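Local structure of transcriptional regulator nlh2 (Aquifex aeolicus, 4G3V) at residues I47-G52 against R56-Y61; I130-E135 against E143-T148. The protein is a sigma-54-dependent transcriptional activator whose GAF domain, captured here in an inactive state, probably regulates its activity. All coordinates share one frame; numbering follows the deposited sequence.

Interaction 1: I47-G52 against R56-Y61; sequences IAIREG and RIASSY
Backbone hydrogen bonds carry most of the meeting between I47 and S59, A58 and S59 both facing I47 in a classic beta bulge. The carbonyl oxygen of I47 takes two donors, both in its carbonyl plane: A58 N at 2.8 Å and, more loosely, S59 N at 3.3 Å. In return I47 N reaches S59 O at 2.9 Å. Beyond the bulge I49 and R56 form a hydrogen-bonded pair, I49 N to R56 O and R56 N to I49 O both at 2.8 Å. Between the bulge and that pair, A48 and I57 form a non-hydrogen-bonded pair, and A48 CA lies 3.2 Å from R56 O in a CH...O contact.

Among the side chains, chi2 of R56 (-149°) sets R56 CD 3.2 Å from E51 OE1, and the chi3 bend (62°) turns the guanidinium beyond it. OE1 lies at the guanidinium edge, near its plane, the carboxylate nearly perpendicular to it. E51 OE1 and R56 NH1 are 4.4 Å apart, beyond a salt bridge, so any attraction is probably modest; R56 NH2 also has a long, weak ion pair with D68. With an alanine at R56, E51 would probably lose both the aliphatic chain it lies against and its nearby positive charge.

Within the GAF sheet this hairpin is flanked by strands 125-135 and 70-72. I47 and I49 pack on helices 25-40 and 139-162, S59 on helix 25-40.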
ATOM      1  N   ILE A  47       6.481   8.547  13.657  1.00 27.31           N
ATOM      2  CA  ILE A  47       5.818   9.200  12.550  1.00 26.40           C
ATOM      3  C   ILE A  47       5.893  10.684  12.865  1.00 28.75           C
ATOM      4  O   ILE A  47       5.463  11.113  13.937  1.00 29.87           O
ATOM      5  CB  ILE A  47       4.361   8.720  12.404  1.00 25.83           C
ATOM      6  CG1 ILE A  47       4.354   7.247  12.006  1.00 26.02           C
ATOM      7  CG2 ILE A  47       3.615   9.555  11.389  1.00 26.36           C
ATOM      8  CD1 ILE A  47       3.004   6.538  12.142  1.00 25.08           C
ATOM      9  N   ALA A  48       6.504  11.446  11.959  1.00 28.71           N
ATOM     10  CA  ALA A  48       6.640  12.889  12.121  1.00 30.41           C
ATOM     11  C   ALA A  48       5.747  13.599  11.113  1.00 31.77           C
ATOM     12  O   ALA A  48       5.592  13.151   9.973  1.00 29.96           O
ATOM     13  CB  ALA A  48       8.069  13.307  11.932  1.00 33.07           C
ATOM     14  N   ILE A  49       5.155  14.705  11.544  1.00 33.37           N
ATOM     15  CA  ILE A  49       4.190  15.407  10.725  1.00 33.99           C
ATOM     16  C   ILE A  49       4.616  16.845  10.504  1.00 35.77           C
ATOM     17  O   ILE A  49       5.208  17.475  11.384  1.00 36.63           O
ATOM     18  CB  ILE A  49       2.813  15.375  11.394  1.00 37.52           C
ATOM     19  CG1 ILE A  49       2.369  13.921  11.531  1.00 38.67           C
ATOM     20  CG2 ILE A  49       1.813  16.179  10.587  1.00 42.29           C
ATOM     21  CD1 ILE A  49       1.120  13.720  12.368  1.00 43.24           C
ATOM     22  N   ARG A  50       4.295  17.352   9.319  1.00 36.77           N
ATOM     23  CA  ARG A  50       4.652  18.710   8.921  1.00 37.85           C
ATOM     24  C   ARG A  50       3.779  19.743   9.609  1.00 42.04           C
ATOM     25  O   ARG A  50       2.558  19.700   9.512  1.00 41.15           O
ATOM     26  CB  ARG A  50       4.489  18.855   7.420  1.00 38.84           C
ATOM     27  CG  ARG A  50       5.014  20.148   6.846  1.00 44.11           C
ATOM     28  CD  ARG A  50       5.050  20.006   5.336  1.00 47.45           C
ATOM     29  NE  ARG A  50       5.780  21.064   4.655  1.00 51.55           N
ATOM     30  CZ  ARG A  50       6.267  20.946   3.420  1.00 54.96           C
ATOM     31  NH1 ARG A  50       6.106  19.813   2.742  1.00 53.70           N
ATOM     32  NH2 ARG A  50       6.924  21.951   2.858  1.00 57.63           N
ATOM     33  N   GLU A  51       4.422  20.671  10.302  1.00 43.83           N
ATOM     34  CA  GLU A  51       3.734  21.820  10.878  1.00 50.03           C
ATOM     35  C   GLU A  51       4.415  23.053  10.319  1.00 51.37           C
ATOM     36  O   GLU A  51       5.547  23.354  10.684  1.00 53.54           O
ATOM     37  CB  GLU A  51       3.828  21.796  12.403  1.00 56.36           C
ATOM     38  CG  GLU A  51       3.271  20.523  13.029  1.00 63.93           C
ATOM     39  CD  GLU A  51       3.483  20.462  14.535  1.00 70.53           C
ATOM     40  OE1 GLU A  51       4.087  21.406  15.093  1.00 72.54           O
ATOM     41  OE2 GLU A  51       3.050  19.467  15.158  1.00 73.33           O
ATOM     42  N   GLY A  52       3.730  23.753   9.421  1.00 53.57           N
ATOM     43  CA  GLY A  52       4.344  24.838   8.683  1.00 54.00           C
ATOM     44  C   GLY A  52       5.361  24.273   7.712  1.00 55.57           C
ATOM     45  O   GLY A  52       4.996  23.631   6.718  1.00 56.35           O
ATOM     46  N   ARG A  56       7.481  17.541  13.050  1.00 43.01           N
ATOM     47  CA  ARG A  56       7.487  17.234  14.470  1.00 45.30           C
ATOM     48  C   ARG A  56       6.990  15.820  14.708  1.00 43.48           C
ATOM     49  O   ARG A  56       6.045  15.378  14.061  1.00 40.82           O
ATOM     50  CB  ARG A  56       6.590  18.205  15.226  1.00 50.71           C
ATOM     51  CG  ARG A  56       7.122  19.624  15.270  1.00 60.62           C
ATOM     52  CD  ARG A  56       6.694  20.298  16.552  1.00 68.36           C
ATOM     53  NE  ARG A  56       7.248  19.616  17.721  1.00 74.78           N
ATOM     54  CZ  ARG A  56       6.638  19.514  18.901  1.00 79.46           C
ATOM     55  NH1 ARG A  56       5.433  20.045  19.095  1.00 80.32           N
ATOM     56  NH2 ARG A  56       7.236  18.871  19.896  1.00 81.44           N
ATOM     57  N   ILE A  57       7.621  15.109  15.636  1.00 45.49           N
ATOM     58  CA  ILE A  57       7.171  13.771  15.976  1.00 44.64           C
ATOM     59  C   ILE A  57       5.751  13.837  16.533  1.00 45.06           C
ATOM     60  O   ILE A  57       5.471  14.585  17.484  1.00 46.69           O
ATOM     61  CB  ILE A  57       8.123  13.074  16.969  1.00 45.69           C
ATOM     62  CG1 ILE A  57       9.431  12.730  16.250  1.00 49.40           C
ATOM     63  CG2 ILE A  57       7.481  11.806  17.528  1.00 44.36           C
ATOM     64  CD1 ILE A  57      10.366  11.835  17.026  1.00 49.53           C
ATOM     65  N   ALA A  58       4.862  13.062  15.916  1.00 41.69           N
ATOM     66  CA  ALA A  58       3.459  12.987  16.304  1.00 40.47           C
ATOM     67  C   ALA A  58       3.173  11.711  17.083  1.00 38.98           C
ATOM     68  O   ALA A  58       2.298  11.680  17.951  1.00 40.49           O
ATOM     69  CB  ALA A  58       2.581  13.037  15.071  1.00 41.67           C
ATOM     70  N   SER A  59       3.891  10.649  16.755  1.00 36.71           N
ATOM     71  CA  SER A  59       3.727   9.373  17.436  1.00 34.37           C
ATOM     72  C   SER A  59       5.045   8.621  17.425  1.00 31.97           C
ATOM     73  O   SER A  59       5.871   8.806  16.528  1.00 31.52           O
ATOM     74  CB  SER A  59       2.653   8.549  16.733  1.00 38.79           C
ATOM     75  OG  SER A  59       2.287   7.438  17.518  1.00 38.92           O
ATOM     76  N   SER A  60       5.250   7.764  18.415  1.00 33.92           N
ATOM     77  CA  SER A  60       6.529   7.093  18.538  1.00 36.61           C
ATOM     78  C   SER A  60       6.372   5.740  19.205  1.00 37.34           C
ATOM     79  O   SER A  60       5.347   5.458  19.837  1.00 38.28           O
ATOM     80  CB  SER A  60       7.496   7.960  19.344  1.00 42.44           C
ATOM     81  OG  SER A  60       6.983   8.216  20.637  1.00 46.70           O
ATOM     82  N   TYR A  61       7.393   4.906  19.065  1.00 37.63           N
ATOM     83  CA  TYR A  61       7.384   3.593  19.688  1.00 37.75           C
ATOM     84  C   TYR A  61       8.803   3.192  20.055  1.00 36.89           C
ATOM     85  O   TYR A  61       9.735   3.419  19.281  1.00 39.67           O
ATOM     86  CB  TYR A  61       6.770   2.558  18.746  1.00 38.52           C
ATOM     87  CG  TYR A  61       6.612   1.200  19.388  1.00 41.30           C
ATOM     88  CD1 TYR A  61       7.650   0.280  19.361  1.00 44.15           C
ATOM     89  CD2 TYR A  61       5.433   0.840  20.025  1.00 43.67           C
ATOM     90  CE1 TYR A  61       7.525  -0.956  19.945  1.00 46.93           C
ATOM     91  CE2 TYR A  61       5.299  -0.405  20.626  1.00 45.86           C
ATOM     92  CZ  TYR A  61       6.353  -1.298  20.579  1.00 47.71           C
ATOM     93  OH  TYR A  61       6.250  -2.543  21.161  1.00 51.90           O
TER

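Interaction 2: I130-E135 against E143-T148; sequences ITIFKE and ENFYQT
K134 NZ, the polar end of the chain that meets F145, is hydrogen-bonded to the backbone oxygen of L40, outside both segments. That bond holds the far end of a lysine whose methylenes do the touching. With CG anti to the backbone N (chi1 177°) and a bend only at chi4, the chain reaches out to the phenyl ring, and the K134 and F145 side chains cross at about a right angle. CD lies over one face, 4.0 Å from the F145 ring centroid and 28° off the normal, a CH-pi contact. Its closest ring atom is F145 CZ at 3.6 Å, while K134 CE stands 3.8 Å from F145 CE1.

The second touch is purely apolar. I132 CD1 approaches F145 CE2 at 4.0 Å, meeting the ring obliquely. F145 has CG anti to its own N (chi1 -160°), a torsion that carries the ring from the helix toward the strand. There it is also met edge-to-face by F136 and packed by V42 and by E8 of helix 4-19. No hydrogen bond joins the two segments. K134 CA and F145 CA are 9.9 Å apart, and the buried F145 ring spans the gap.

Farther round the helix, Y146, Q147 and T148 pack against the second subunit. A helix laid by its aromatic side chain on a central antiparallel sheet is the alpha/beta layering of the GAF fold.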
ATOM      1  N   ILE A 130       7.612   8.586   7.958  1.00 22.07           N
ATOM      2  CA  ILE A 130       7.670   7.496   8.928  1.00 22.16           C
ATOM      3  C   ILE A 130       9.079   6.944   8.885  1.00 23.52           C
ATOM      4  O   ILE A 130       9.611   6.662   7.807  1.00 23.49           O
ATOM      5  CB  ILE A 130       6.627   6.398   8.665  1.00 24.06           C
ATOM      6  CG1 ILE A 130       6.855   5.210   9.603  1.00 25.16           C
ATOM      7  CG2 ILE A 130       6.641   5.946   7.215  1.00 22.75           C
ATOM      8  CD1 ILE A 130       5.745   4.151   9.544  1.00 25.15           C
ATOM      9  N   THR A 131       9.685   6.828  10.067  1.00 25.04           N
ATOM     10  CA  THR A 131      11.060   6.379  10.210  1.00 24.75           C
ATOM     11  C   THR A 131      11.109   5.185  11.154  1.00 27.92           C
ATOM     12  O   THR A 131      10.534   5.221  12.254  1.00 29.21           O
ATOM     13  CB  THR A 131      11.931   7.496  10.769  1.00 26.55           C
ATOM     14  OG1 THR A 131      11.962   8.581   9.830  1.00 27.37           O
ATOM     15  CG2 THR A 131      13.355   7.006  11.060  1.00 28.02           C
ATOM     16  N   ILE A 132      11.796   4.135  10.734  1.00 25.45           N
ATOM     17  CA  ILE A 132      11.918   2.940  11.558  1.00 26.12           C
ATOM     18  C   ILE A 132      13.371   2.499  11.662  1.00 27.40           C
ATOM     19  O   ILE A 132      14.177   2.765  10.777  1.00 26.68           O
ATOM     20  CB  ILE A 132      11.056   1.763  11.019  1.00 28.94           C
ATOM     21  CG1 ILE A 132      11.624   1.183   9.731  1.00 32.54           C
ATOM     22  CG2 ILE A 132       9.625   2.211  10.761  1.00 29.82           C
ATOM     23  CD1 ILE A 132      12.470  -0.036   9.923  1.00 35.16           C
ATOM     24  N   PHE A 133      13.693   1.822  12.756  1.00 29.36           N
ATOM     25  CA  PHE A 133      15.009   1.248  12.950  1.00 30.46           C
ATOM     26  C   PHE A 133      14.835  -0.257  13.159  1.00 32.26           C
ATOM     27  O   PHE A 133      13.979  -0.690  13.942  1.00 35.96           O
ATOM     28  CB  PHE A 133      15.663   1.859  14.181  1.00 31.42           C
ATOM     29  CG  PHE A 133      16.023   3.306  14.025  1.00 33.54           C
ATOM     30  CD1 PHE A 133      15.083   4.290  14.245  1.00 33.30           C
ATOM     31  CD2 PHE A 133      17.312   3.679  13.665  1.00 34.83           C
ATOM     32  CE1 PHE A 133      15.408   5.622  14.106  1.00 36.44           C
ATOM     33  CE2 PHE A 133      17.643   5.002  13.521  1.00 35.64           C
ATOM     34  CZ  PHE A 133      16.685   5.983  13.747  1.00 36.30           C
ATOM     35  N   LYS A 134      15.621  -1.058  12.459  1.00 33.55           N
ATOM     36  CA  LYS A 134      15.494  -2.494  12.570  1.00 35.58           C
ATOM     37  C   LYS A 134      16.780  -3.189  12.131  1.00 37.56           C
ATOM     38  O   LYS A 134      17.432  -2.750  11.192  1.00 36.91           O
ATOM     39  CB  LYS A 134      14.329  -2.969  11.708  1.00 36.23           C
ATOM     40  CG  LYS A 134      14.144  -4.483  11.697  1.00 39.95           C
ATOM     41  CD  LYS A 134      12.909  -4.859  10.890  1.00 42.77           C
ATOM     42  CE  LYS A 134      12.851  -6.348  10.620  1.00 44.55           C
ATOM     43  NZ  LYS A 134      12.674  -7.121  11.877  1.00 44.02           N
ATOM     44  N   GLU A 135      17.136  -4.268  12.817  1.00 40.22           N
ATOM     45  CA  GLU A 135      18.322  -5.046  12.469  1.00 45.62           C
ATOM     46  C   GLU A 135      18.105  -5.929  11.241  1.00 44.93           C
ATOM     47  O   GLU A 135      17.068  -6.567  11.096  1.00 44.50           O
ATOM     48  CB  GLU A 135      18.730  -5.950  13.637  1.00 48.60           C
ATOM     49  CG  GLU A 135      19.277  -5.229  14.850  1.00 50.87           C
ATOM     50  CD  GLU A 135      19.944  -6.195  15.811  1.00 56.51           C
ATOM     51  OE1 GLU A 135      19.484  -7.353  15.893  1.00 59.60           O
ATOM     52  OE2 GLU A 135      20.935  -5.811  16.466  1.00 57.19           O
ATOM     53  N   GLU A 143      16.312  -4.384   1.363  1.00 58.93           N
ATOM     54  CA  GLU A 143      15.661  -3.792   0.199  1.00 63.17           C
ATOM     55  C   GLU A 143      14.203  -4.232   0.087  1.00 60.23           C
ATOM     56  O   GLU A 143      13.329  -3.435  -0.259  1.00 59.16           O
ATOM     57  CB  GLU A 143      16.421  -4.140  -1.085  1.00 70.32           C
ATOM     58  CG  GLU A 143      17.772  -3.431  -1.215  1.00 76.41           C
ATOM     59  CD  GLU A 143      18.531  -3.824  -2.483  1.00 82.07           C
ATOM     60  OE1 GLU A 143      17.883  -4.284  -3.452  1.00 82.84           O
ATOM     61  OE2 GLU A 143      19.775  -3.677  -2.507  1.00 84.49           O
ATOM     62  N   ASN A 144      13.935  -5.494   0.393  1.00 59.87           N
ATOM     63  CA  ASN A 144      12.567  -5.991   0.361  1.00 61.12           C
ATOM     64  C   ASN A 144      11.708  -5.315   1.423  1.00 56.95           C
ATOM     65  O   ASN A 144      10.561  -4.933   1.175  1.00 58.97           O
ATOM     66  CB  ASN A 144      12.545  -7.505   0.563  1.00 67.94           C
ATOM     67  CG  ASN A 144      11.134  -8.066   0.608  1.00 72.87           C
ATOM     68  OD1 ASN A 144      10.444  -8.129  -0.413  1.00 75.44           O
ATOM     69  ND2 ASN A 144      10.702  -8.486   1.795  1.00 75.00           N
ATOM     70  N   PHE A 145      12.276  -5.158   2.612  1.00 49.54           N
ATOM     71  CA  PHE A 145      11.556  -4.570   3.722  1.00 42.69           C
ATOM     72  C   PHE A 145      11.211  -3.114   3.416  1.00 40.11           C
ATOM     73  O   PHE A 145      10.133  -2.618   3.782  1.00 39.23           O
ATOM     74  CB  PHE A 145      12.411  -4.656   4.980  1.00 41.69           C
ATOM     75  CG  PHE A 145      11.634  -4.538   6.245  1.00 39.64           C
ATOM     76  CD1 PHE A 145      11.022  -5.644   6.792  1.00 43.39           C
ATOM     77  CD2 PHE A 145      11.533  -3.332   6.897  1.00 38.78           C
ATOM     78  CE1 PHE A 145      10.312  -5.541   7.969  1.00 44.58           C
ATOM     79  CE2 PHE A 145      10.821  -3.216   8.068  1.00 39.74           C
ATOM     80  CZ  PHE A 145      10.208  -4.317   8.605  1.00 43.34           C
ATOM     81  N   TYR A 146      12.114  -2.431   2.722  1.00 36.66           N
ATOM     82  CA  TYR A 146      11.891  -1.043   2.388  1.00 36.41           C
ATOM     83  C   TYR A 146      10.581  -0.863   1.624  1.00 32.82           C
ATOM     84  O   TYR A 146       9.867   0.109   1.849  1.00 35.76           O
ATOM     85  CB  TYR A 146      13.051  -0.454   1.565  1.00 40.09           C
ATOM     86  CG  TYR A 146      12.549   0.555   0.574  1.00 49.29           C
ATOM     87  CD1 TYR A 146      11.968   1.743   1.005  1.00 53.06           C
ATOM     88  CD2 TYR A 146      12.606   0.308  -0.791  1.00 52.40           C
ATOM     89  CE1 TYR A 146      11.466   2.668   0.097  1.00 55.74           C
ATOM     90  CE2 TYR A 146      12.112   1.219  -1.699  1.00 57.10           C
ATOM     91  CZ  TYR A 146      11.541   2.398  -1.252  1.00 58.99           C
ATOM     92  OH  TYR A 146      11.055   3.315  -2.160  1.00 62.39           O
ATOM     93  N   GLN A 147      10.263  -1.782   0.719  1.00 31.60           N
ATOM     94  CA  GLN A 147       9.062  -1.634  -0.110  1.00 31.83           C
ATOM     95  C   GLN A 147       7.835  -1.555   0.795  1.00 30.79           C
ATOM     96  O   GLN A 147       6.922  -0.741   0.586  1.00 28.62           O
ATOM     97  CB  GLN A 147       8.928  -2.797  -1.109  1.00 36.84           C
ATOM     98  CG  GLN A 147       7.814  -2.598  -2.162  1.00 39.66           C
ATOM     99  CD  GLN A 147       7.817  -3.656  -3.282  1.00 42.49           C
ATOM    100  OE1 GLN A 147       8.555  -4.642  -3.223  1.00 45.18           O
ATOM    101  NE2 GLN A 147       6.994  -3.438  -4.314  1.00 40.84           N
ATOM    102  N   THR A 148       7.821  -2.393   1.819  1.00 27.66           N
ATOM    103  CA  THR A 148       6.689  -2.429   2.730  1.00 28.34           C
ATOM    104  C   THR A 148       6.571  -1.152   3.573  1.00 24.71           C
ATOM    105  O   THR A 148       5.472  -0.636   3.778  1.00 25.32           O
ATOM    106  CB  THR A 148       6.762  -3.660   3.625  1.00 29.10           C
ATOM    107  OG1 THR A 148       6.541  -4.822   2.822  1.00 30.86           O
ATOM    108  CG2 THR A 148       5.705  -3.603   4.696  1.00 29.73           C
TER

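In the fold
The two interactions illustrate how a sheet is assembled and then covered: interaction 1 pairs strand with strand, whereas interaction 2 sets a helix on the sheet through side chains alone. Their centres lie about 18 Å apart, on opposite sides of the chain's centre, yet their strands, 44-51 and 125-135, are neighbours in one sheet. Direct contact comes where I47 CG1 packs on I130 CG1 at 4.0 Å. Helix 139-162 spans both, supplying F145 to interaction 2 and receiving I47 and I49 of interaction 1 through L156 and F160. The second subunit reaches the helix segment of interaction 2 but does not touch the segments of interaction 1.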